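Side-chain contacts in beta-galactosidase (Bacillus circulans subsp. alkalophilus, PDB 3TTY), which hydrolyses beta-D-galactosides, releasing galactose from their terminal non-reducing ends: residues Arg165-Glu170 with Ser218-Arg223; Leu203-Glu206 with Thr212-Gln215; Phe224-Leu229 with Phe263-Glu268. All blocks are in the same frame, centred on the assembly; numbering follows the deposited sequence.

Contact 1: Arg165-Glu170 with Ser218-Arg223; sequences RVWLKE and SLDYRR
Helices 158-172 and 215-243 cross almost at a right angle here, with 102° between the directions of segments 165-170 and 218-223 and 10.8 Å between their axes, so that Trp167 and Leu168 meet Asp220 and Arg223. Trp167 bridges the gap because its CG stands anti to the backbone N (chi1 -178°), which sends the six-membered part of the indole to the second helix. There CZ3 lies 3.7 Å from Asp220 CB, CH2 is 3.6 Å from Asp220 O, and CZ2 sits 3.7 Å from Arg223 CB. The benzo edge of the indole thus meets backbone and first side-chain carbons of one helical turn, while its NE1 is hydrogen-bonded to Asp227 OD2. Leu168 adds a lighter touch, CD2 to Asp220 OD1 at 3.9 Å.

Asp220 is held within its own helix as well. Arg223 NH1 donates to Asp220 OD2 at 2.9 Å, the oxygen lying in the guanidinium plane, and Leu219 CG lies over one face of that guanidinium, toward its rim. The other carboxylate oxygen, OD1, is hydrogen-bonded to Tyr172 and Trp182, while Arg223 also reaches Glu406 and the carbonyl of Glu493. With an alanine in place of Asp220, Arg223 NH1 would probably lose its charged mate, and Tyr172 and Trp182 their common partner. The example illustrates how an aromatic side chain spans a wide helix crossing beside an intrahelical salt bridge; both helices belong to the long connection between strands 142-146 and 249-253 of the TIM barrel.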
loop_
_atom_site.group_PDB
_atom_site.type_symbol
_atom_site.label_atom_id
_atom_site.label_comp_id
_atom_site.label_asym_id
_atom_site.label_seq_id
_atom_site.Cartn_x
_atom_site.Cartn_y
_atom_site.Cartn_z
ATOM N N ARG A 165 -22.599 23.598 2.108
ATOM C CA ARG A 165 -23.920 23.692 2.717
ATOM C C ARG A 165 -24.810 24.642 1.935
ATOM O O ARG A 165 -25.999 24.376 1.772
ATOM C CB ARG A 165 -23.824 24.112 4.192
ATOM C CG ARG A 165 -23.000 23.140 5.005
ATOM C CD ARG A 165 -22.793 23.597 6.437
ATOM N NE ARG A 165 -21.985 22.640 7.184
ATOM C CZ ARG A 165 -20.871 22.952 7.835
ATOM N NH1 ARG A 165 -20.440 24.201 7.835
ATOM N NH2 ARG A 165 -20.191 22.013 8.494
ATOM N N VAL A 166 -24.229 25.744 1.460
ATOM C CA VAL A 166 -24.975 26.724 0.673
ATOM C C VAL A 166 -25.416 26.052 -0.615
ATOM O O VAL A 166 -26.553 26.192 -1.051
ATOM C CB VAL A 166 -24.104 27.970 0.358
ATOM C CG1 VAL A 166 -24.828 28.925 -0.593
ATOM C CG2 VAL A 166 -23.694 28.697 1.662
ATOM N N TRP A 167 -24.502 25.294 -1.209
ATOM C CA TRP A 167 -24.763 24.597 -2.466
ATOM C C TRP A 167 -25.874 23.542 -2.318
ATOM O O TRP A 167 -26.605 23.248 -3.265
ATOM C CB TRP A 167 -23.460 23.964 -2.956
ATOM C CG TRP A 167 -23.529 23.242 -4.273
ATOM C CD1 TRP A 167 -23.216 23.742 -5.503
ATOM C CD2 TRP A 167 -23.908 21.887 -4.478
ATOM N NE1 TRP A 167 -23.374 22.776 -6.464
ATOM C CE2 TRP A 167 -23.801 21.625 -5.862
ATOM C CE3 TRP A 167 -24.319 20.858 -3.627
ATOM C CZ2 TRP A 167 -24.104 20.383 -6.412
ATOM C CZ3 TRP A 167 -24.626 19.629 -4.178
ATOM C CH2 TRP A 167 -24.520 19.402 -5.556
ATOM N N LEU A 168 -25.987 22.976 -1.124
ATOM C CA LEU A 168 -27.042 22.014 -0.822
ATOM C C LEU A 168 -28.382 22.712 -0.568
ATOM O O LEU A 168 -29.439 22.183 -0.915
ATOM C CB LEU A 168 -26.635 21.161 0.380
ATOM C CG LEU A 168 -25.431 20.250 0.107
ATOM C CD1 LEU A 168 -24.735 19.833 1.388
ATOM C CD2 LEU A 168 -25.861 19.032 -0.700
ATOM N N LYS A 169 -28.341 23.899 0.029
ATOM C CA LYS A 169 -29.554 24.702 0.186
ATOM C C LYS A 169 -30.119 25.102 -1.191
ATOM O O LYS A 169 -31.328 25.115 -1.399
ATOM C CB LYS A 169 -29.273 25.942 1.043
ATOM C CG LYS A 169 -28.773 25.608 2.444
ATOM C CD LYS A 169 -28.294 26.846 3.227
ATOM C CE LYS A 169 -27.473 26.429 4.457
ATOM N NZ LYS A 169 -27.127 27.588 5.349
ATOM N N GLU A 170 -29.231 25.408 -2.134
ATOM C CA GLU A 170 -29.651 25.754 -3.479
ATOM C C GLU A 170 -30.193 24.537 -4.203
ATOM O O GLU A 170 -31.154 24.638 -4.954
ATOM C CB GLU A 170 -28.496 26.360 -4.278
ATOM C CG GLU A 170 -27.723 27.411 -3.497
ATOM C CD GLU A 170 -27.305 28.601 -4.326
ATOM O OE1 GLU A 170 -26.072 28.819 -4.471
ATOM O OE2 GLU A 170 -28.210 29.332 -4.804
ATOM N N SER A 218 -21.106 11.861 -0.938
ATOM C CA SER A 218 -19.882 11.815 -1.724
ATOM C C SER A 218 -20.129 12.283 -3.151
ATOM O O SER A 218 -19.333 13.031 -3.721
ATOM C CB SER A 218 -19.337 10.395 -1.730
ATOM O OG SER A 218 -18.937 10.014 -0.426
ATOM N N LEU A 219 -21.241 11.840 -3.722
ATOM C CA LEU A 219 -21.611 12.207 -5.080
ATOM C C LEU A 219 -21.823 13.715 -5.206
ATOM O O LEU A 219 -21.251 14.347 -6.086
ATOM C CB LEU A 219 -22.873 11.454 -5.501
ATOM C CG LEU A 219 -23.427 11.686 -6.908
ATOM C CD1 LEU A 219 -22.336 11.536 -7.945
ATOM C CD2 LEU A 219 -24.597 10.722 -7.195
ATOM N N ASP A 220 -22.646 14.278 -4.320
ATOM C CA ASP A 220 -22.885 15.719 -4.280
ATOM C C ASP A 220 -21.646 16.550 -4.020
ATOM O O ASP A 220 -21.533 17.652 -4.530
ATOM C CB ASP A 220 -23.957 16.091 -3.245
ATOM C CG ASP A 220 -25.363 15.810 -3.743
ATOM O OD1 ASP A 220 -26.304 15.861 -2.923
ATOM O OD2 ASP A 220 -25.521 15.505 -4.948
ATOM N N TYR A 221 -20.724 16.045 -3.217
ATOM C CA TYR A 221 -19.538 16.839 -2.937
ATOM C C TYR A 221 -18.655 16.953 -4.191
ATOM O O TYR A 221 -18.083 18.016 -4.479
ATOM C CB TYR A 221 -18.764 16.272 -1.746
ATOM C CG TYR A 221 -17.811 17.281 -1.158
ATOM C CD1 TYR A 221 -18.274 18.297 -0.316
ATOM C CD2 TYR A 221 -16.447 17.232 -1.452
ATOM C CE1 TYR A 221 -17.399 19.234 0.222
ATOM C CE2 TYR A 221 -15.570 18.156 -0.918
ATOM C CZ TYR A 221 -16.052 19.155 -0.092
ATOM O OH TYR A 221 -15.178 20.070 0.422
ATOM N N ARG A 222 -18.572 15.861 -4.948
ATOM C CA ARG A 222 -17.846 15.880 -6.206
ATOM C C ARG A 222 -18.511 16.830 -7.211
ATOM O O ARG A 222 -17.821 17.588 -7.899
ATOM C CB ARG A 222 -17.672 14.457 -6.757
ATOM C CG ARG A 222 -16.617 13.657 -5.998
ATOM C CD ARG A 222 -16.855 12.150 -6.025
ATOM N NE ARG A 222 -15.779 11.425 -5.340
ATOM C CZ ARG A 222 -15.665 11.319 -4.014
ATOM N NH1 ARG A 222 -16.567 11.888 -3.218
ATOM N NH2 ARG A 222 -14.648 10.652 -3.478
ATOM N N ARG A 223 -19.844 16.833 -7.277
ATOM C CA ARG A 223 -20.522 17.831 -8.108
ATOM C C ARG A 223 -20.097 19.233 -7.671
ATOM O O ARG A 223 -19.752 20.078 -8.490
ATOM C CB ARG A 223 -22.043 17.711 -8.011
ATOM C CG ARG A 223 -22.614 16.400 -8.471
ATOM C CD ARG A 223 -24.120 16.329 -8.236
ATOM N NE ARG A 223 -24.751 15.367 -9.142
ATOM C CZ ARG A 223 -25.616 14.425 -8.783
ATOM N NH1 ARG A 223 -25.985 14.298 -7.512
ATOM N NH2 ARG A 223 -26.114 13.601 -9.706
#

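Contact 2: Leu203-Glu206 with Thr212-Gln215; sequences LSEE and TNFQ
Glu205 O receives a hydrogen bond from Asn213 N at 3.0 Å. The same oxygen takes a CA-H...O contact from Thr212 CA, 3.3 Å away. Asn213 then turns its amide to the Glu205 side chain: ND2 gives a weak bond to OE2 at 3.4 Å, the amide and carboxylate planes being nearly perpendicular. ND2 has a better acceptor in a water 2.9 Å off, which in turn donates weakly to Ser204 O.

A bend at chi2 (-68°) carries the Glu205 carboxylate to Asn213 and Phe214. Its stronger partners lie outside the two segments: OE1 is hydrogen-bonded to His189 NE2, whose ring stacks on Phe214, and OE2 accepts from Gly110 N of the second subunit, next in sequence to the galactose-pocket residue Arg111. Ser204 O likewise receives a hydrogen bond from Arg106 of that subunit, whereas Ser204 OG is hydrogen-bonded to Ala199 O.

The setting is a short beta hairpin, in which Glu206 and Thr212 form an antiparallel non-hydrogen-bonded pair, leading into helix 215-243 with Phe214 at its N-cap position. The side chains of the pair lie on the same face of the hairpin, Glu206 CG 3.5 Å from Thr212 OG1. Ser218, in the first turn of the helix, is hydrogen-bonded both to Thr212 OG1 and to Glu206 OE1, and the latter oxygen also forms a salt bridge with Arg222. Thr212 OG1 further accepts a weak bond from Phe214 N at 3.4 Å.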
loop_
_atom_site.group_PDB
_atom_site.type_symbol
_atom_site.label_atom_id
_atom_site.label_comp_id
_atom_site.label_asym_id
_atom_site.label_seq_id
_atom_site.Cartn_x
_atom_site.Cartn_y
_atom_site.Cartn_z
ATOM N N LEU A 203 -11.935 11.855 7.417
ATOM C CA LEU A 203 -12.361 12.163 8.776
ATOM C C LEU A 203 -13.836 11.804 8.992
ATOM O O LEU A 203 -14.295 11.761 10.122
ATOM C CB LEU A 203 -12.140 13.647 9.109
ATOM C CG LEU A 203 -10.719 14.232 9.016
ATOM C CD1 LEU A 203 -10.672 15.734 9.388
ATOM C CD2 LEU A 203 -9.731 13.440 9.871
ATOM N N SER A 204 -14.571 11.544 7.910
ATOM C CA SER A 204 -16.025 11.462 8.005
ATOM C C SER A 204 -16.639 10.210 7.370
ATOM O O SER A 204 -16.698 9.185 8.020
ATOM C CB SER A 204 -16.674 12.750 7.475
ATOM O OG SER A 204 -16.212 13.053 6.167
ATOM N N GLU A 205 -17.083 10.288 6.112
ATOM C CA GLU A 205 -17.769 9.162 5.472
ATOM C C GLU A 205 -16.897 8.301 4.556
ATOM O O GLU A 205 -17.329 7.243 4.109
ATOM C CB GLU A 205 -18.956 9.656 4.642
ATOM C CG GLU A 205 -20.016 10.415 5.406
ATOM C CD GLU A 205 -20.792 9.547 6.399
ATOM O OE1 GLU A 205 -21.749 10.072 6.996
ATOM O OE2 GLU A 205 -20.444 8.358 6.587
ATOM N N GLU A 206 -15.693 8.757 4.246
ATOM C CA GLU A 206 -14.927 8.121 3.173
ATOM C C GLU A 206 -13.641 7.499 3.665
ATOM O O GLU A 206 -13.135 7.856 4.726
ATOM C CB GLU A 206 -14.631 9.110 2.037
ATOM C CG GLU A 206 -15.895 9.501 1.271
ATOM C CD GLU A 206 -15.634 10.332 0.019
ATOM O OE1 GLU A 206 -16.612 10.889 -0.523
ATOM O OE2 GLU A 206 -14.466 10.428 -0.427
ATOM N N THR A 212 -17.053 4.818 0.507
ATOM C CA THR A 212 -17.898 5.726 1.275
ATOM C C THR A 212 -19.064 5.000 1.938
ATOM O O THR A 212 -19.554 4.002 1.423
ATOM C CB THR A 212 -18.467 6.854 0.385
ATOM O OG1 THR A 212 -18.998 7.902 1.207
ATOM C CG2 THR A 212 -19.565 6.313 -0.528
ATOM N N ASN A 213 -19.497 5.518 3.085
ATOM C CA ASN A 213 -20.676 5.018 3.779
ATOM C C ASN A 213 -21.966 5.626 3.219
ATOM O O ASN A 213 -23.038 5.031 3.312
ATOM C CB ASN A 213 -20.583 5.367 5.257
ATOM C CG ASN A 213 -19.446 4.658 5.951
ATOM O OD1 ASN A 213 -19.240 3.466 5.767
ATOM N ND2 ASN A 213 -18.697 5.393 6.744
ATOM N N PHE A 214 -21.844 6.823 2.646
ATOM C CA PHE A 214 -22.995 7.582 2.174
ATOM C C PHE A 214 -22.769 8.139 0.772
ATOM O O PHE A 214 -22.304 9.266 0.627
ATOM C CB PHE A 214 -23.317 8.717 3.162
ATOM C CG PHE A 214 -24.409 8.367 4.110
ATOM C CD1 PHE A 214 -24.159 7.547 5.201
ATOM C CD2 PHE A 214 -25.710 8.797 3.877
ATOM C CE1 PHE A 214 -25.193 7.179 6.058
ATOM C CE2 PHE A 214 -26.736 8.432 4.729
ATOM C CZ PHE A 214 -26.477 7.621 5.816
ATOM N N GLN A 215 -23.106 7.366 -0.262
ATOM C CA GLN A 215 -22.723 7.785 -1.615
ATOM C C GLN A 215 -23.392 9.097 -2.040
ATOM O O GLN A 215 -22.818 9.876 -2.806
ATOM C CB GLN A 215 -22.852 6.675 -2.691
ATOM C CG GLN A 215 -23.402 5.315 -2.271
ATOM C CD GLN A 215 -22.573 4.577 -1.228
ATOM O OE1 GLN A 215 -22.826 4.708 -0.034
ATOM N NE2 GLN A 215 -21.614 3.766 -1.674
HETATM O O HOH W 1 -16.259 5.846 8.218
#

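Contact 3: Phe224-Leu229 with Phe263-Glu268; sequences FQSDSL and FKWAKE
Two consecutive helices flanking strand 249-253 of the TIM barrel, 215-243 before it and 262-266 after it, are joined by Ser226, Asp227 and Leu229 on the first and by Lys264 and Trp265 on the second. Trp265 does most of the work. Its indole N-H is directed at Ser226 OG, NE1 to OG 3.3 Å with an angle of 149°, and the oxygen lies within 4° of the ring plane, an in-plane bond at the ring edge, moderately bent. The chi1 of Ser226 (-176°) points OG to the indole N-H, and OG is also hydrogen-bonded to Asp261 N, so this one hydroxyl oxygen meets N-H groups of both the ring and the backbone leading into the short helix.

Farther along the same rim of the indole, CZ2 is 3.6 Å from Leu229 CB, which lies in the ring plane, and CH2 comes to 3.5 Å from Leu229 O. Leu230 and Phe233 of the longer helix and Tyr151 pack on Trp265 too.

The charged pair stands beside it. Lys264, its chain stretched out along all its torsions, crosses Asp227 at about a right angle and brings NZ close to both carboxylate oxygens: 2.6 Å from Asp227 OD1, the salt bridge, approached from above the carboxylate plane rather than within it, and 2.9 Å from Asp227 OD2.

With the ammonium beside both oxygens and the indole N-H of Trp167 at OD2, the Asp227 carboxylate would be expected to stay ionised, while the buried N-H of Trp265 gains an acceptor; the contact therefore couples apolar packing to a salt bridge reaching the exposed Lys264.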
loop_
_atom_site.group_PDB
_atom_site.type_symbol
_atom_site.label_atom_id
_atom_site.label_comp_id
_atom_site.label_asym_id
_atom_site.label_seq_id
_atom_site.Cartn_x
_atom_site.Cartn_y
_atom_site.Cartn_z
ATOM N N PHE A 224 -20.125 19.455 -6.362
ATOM C CA PHE A 224 -19.865 20.755 -5.757
ATOM C C PHE A 224 -18.446 21.253 -6.035
ATOM O O PHE A 224 -18.236 22.395 -6.469
ATOM C CB PHE A 224 -20.137 20.656 -4.245
ATOM C CG PHE A 224 -19.553 21.778 -3.442
ATOM C CD1 PHE A 224 -19.987 23.082 -3.626
ATOM C CD2 PHE A 224 -18.584 21.527 -2.493
ATOM C CE1 PHE A 224 -19.443 24.126 -2.885
ATOM C CE2 PHE A 224 -18.029 22.559 -1.751
ATOM C CZ PHE A 224 -18.461 23.864 -1.948
ATOM N N GLN A 225 -17.466 20.392 -5.773
ATOM C CA GLN A 225 -16.066 20.703 -6.058
ATOM C C GLN A 225 -15.861 21.034 -7.537
ATOM O O GLN A 225 -15.210 22.013 -7.886
ATOM C CB GLN A 225 -15.174 19.535 -5.631
ATOM C CG GLN A 225 -14.944 19.474 -4.114
ATOM C CD GLN A 225 -14.180 20.679 -3.615
ATOM O OE1 GLN A 225 -12.998 20.840 -3.915
ATOM N NE2 GLN A 225 -14.853 21.546 -2.867
ATOM N N SER A 226 -16.443 20.217 -8.404
ATOM C CA SER A 226 -16.386 20.474 -9.825
ATOM C C SER A 226 -17.026 21.838 -10.133
ATOM O O SER A 226 -16.401 22.668 -10.786
ATOM C CB SER A 226 -17.046 19.336 -10.592
ATOM O OG SER A 226 -16.915 19.522 -11.987
ATOM N N ASP A 227 -18.241 22.085 -9.631
ATOM C CA ASP A 227 -18.896 23.381 -9.821
ATOM C C ASP A 227 -18.038 24.555 -9.322
ATOM O O ASP A 227 -17.989 25.588 -9.976
ATOM C CB ASP A 227 -20.273 23.448 -9.129
ATOM C CG ASP A 227 -21.327 22.596 -9.809
ATOM O OD1 ASP A 227 -20.989 21.870 -10.767
ATOM O OD2 ASP A 227 -22.504 22.636 -9.371
ATOM N N SER A 228 -17.391 24.390 -8.165
ATOM C CA SER A 228 -16.601 25.457 -7.540
ATOM C C SER A 228 -15.392 25.853 -8.394
ATOM O O SER A 228 -15.095 27.037 -8.568
ATOM C CB SER A 228 -16.099 25.039 -6.150
ATOM O OG SER A 228 -17.157 24.761 -5.256
ATOM N N LEU A 229 -14.680 24.851 -8.894
ATOM C CA LEU A 229 -13.574 25.101 -9.804
ATOM C C LEU A 229 -14.085 25.718 -11.113
ATOM O O LEU A 229 -13.447 26.609 -11.672
ATOM C CB LEU A 229 -12.783 23.814 -10.048
ATOM C CG LEU A 229 -12.058 23.291 -8.800
ATOM C CD1 LEU A 229 -11.748 21.810 -8.907
ATOM C CD2 LEU A 229 -10.791 24.085 -8.555
ATOM N N PHE A 263 -18.375 17.727 -19.377
ATOM C CA PHE A 263 -19.540 18.094 -20.180
ATOM C C PHE A 263 -20.119 19.406 -19.711
ATOM O O PHE A 263 -20.444 20.272 -20.516
ATOM C CB PHE A 263 -20.599 16.983 -20.193
ATOM C CG PHE A 263 -20.289 15.889 -21.168
ATOM C CD1 PHE A 263 -20.258 16.151 -22.525
ATOM C CD2 PHE A 263 -19.977 14.618 -20.735
ATOM C CE1 PHE A 263 -19.954 15.160 -23.425
ATOM C CE2 PHE A 263 -19.662 13.623 -21.638
ATOM C CZ PHE A 263 -19.651 13.892 -22.976
ATOM N N LYS A 264 -20.210 19.556 -18.398
ATOM C CA LYS A 264 -20.680 20.783 -17.793
ATOM C C LYS A 264 -19.632 21.897 -17.944
ATOM O O LYS A 264 -19.971 23.062 -18.160
ATOM C CB LYS A 264 -21.027 20.511 -16.329
ATOM C CG LYS A 264 -21.387 21.731 -15.524
ATOM C CD LYS A 264 -22.084 21.317 -14.233
ATOM C CE LYS A 264 -22.362 22.517 -13.325
ATOM N NZ LYS A 264 -23.216 22.111 -12.161
ATOM N N TRP A 265 -18.354 21.542 -17.859
ATOM C CA TRP A 265 -17.299 22.533 -18.086
ATOM C C TRP A 265 -17.341 23.116 -19.505
ATOM O O TRP A 265 -17.224 24.328 -19.684
ATOM C CB TRP A 265 -15.915 21.945 -17.788
ATOM C CG TRP A 265 -15.540 21.979 -16.325
ATOM C CD1 TRP A 265 -16.104 21.246 -15.316
ATOM C CD2 TRP A 265 -14.510 22.781 -15.717
ATOM N NE1 TRP A 265 -15.505 21.564 -14.113
ATOM C CE2 TRP A 265 -14.523 22.500 -14.333
ATOM C CE3 TRP A 265 -13.588 23.718 -16.208
ATOM C CZ2 TRP A 265 -13.647 23.109 -13.434
ATOM C CZ3 TRP A 265 -12.717 24.337 -15.306
ATOM C CH2 TRP A 265 -12.754 24.028 -13.934
ATOM N N ALA A 266 -17.519 22.252 -20.507
ATOM C CA ALA A 266 -17.345 22.648 -21.903
ATOM C C ALA A 266 -18.384 23.675 -22.348
ATOM O O ALA A 266 -18.127 24.483 -23.245
ATOM C CB ALA A 266 -17.359 21.419 -22.829
ATOM N N LYS A 267 -19.550 23.651 -21.711
ATOM C CA LYS A 267 -20.606 24.598 -22.039
ATOM C C LYS A 267 -20.152 26.019 -21.740
ATOM O O LYS A 267 -20.622 26.974 -22.366
ATOM C CB LYS A 267 -21.886 24.272 -21.269
ATOM C CG LYS A 267 -22.483 22.908 -21.610
ATOM C CD LYS A 267 -23.785 22.682 -20.824
ATOM C CE LYS A 267 -24.407 21.318 -21.111
ATOM N NZ LYS A 267 -24.675 21.123 -22.566
ATOM N N GLU A 268 -19.211 26.152 -20.808
ATOM C CA GLU A 268 -18.721 27.464 -20.391
ATOM C C GLU A 268 -17.476 27.902 -21.159
ATOM O O GLU A 268 -16.974 29.010 -20.953
ATOM C CB GLU A 268 -18.417 27.455 -18.884
ATOM C CG GLU A 268 -19.535 26.880 -18.025
ATOM C CD GLU A 268 -20.840 27.701 -18.065
ATOM O OE1 GLU A 268 -20.813 28.919 -18.386
ATOM O OE2 GLU A 268 -21.902 27.110 -17.750
#

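In the fold
All three contacts lie in the TIM-barrel part of the chain; contacts 1 and 3 share helix 215-243, and contact 2 is the hairpin leading into it. Contact 2 is nested in the chain loop closed by contact 1; contact 3 follows in series, on the next six residues of the helix. The centres of contacts 1 and 2 are 14 Å apart, and those of contacts 1 and 3 are 13 Å apart; in both cases the contacts touch, whereas contacts 2 and 3 are 23 Å apart without touching. One long helix thus ties together helix 158-172, which carries the zinc ligand Cys160, a hairpin facing the second subunit, and helix 262-266 of the barrel.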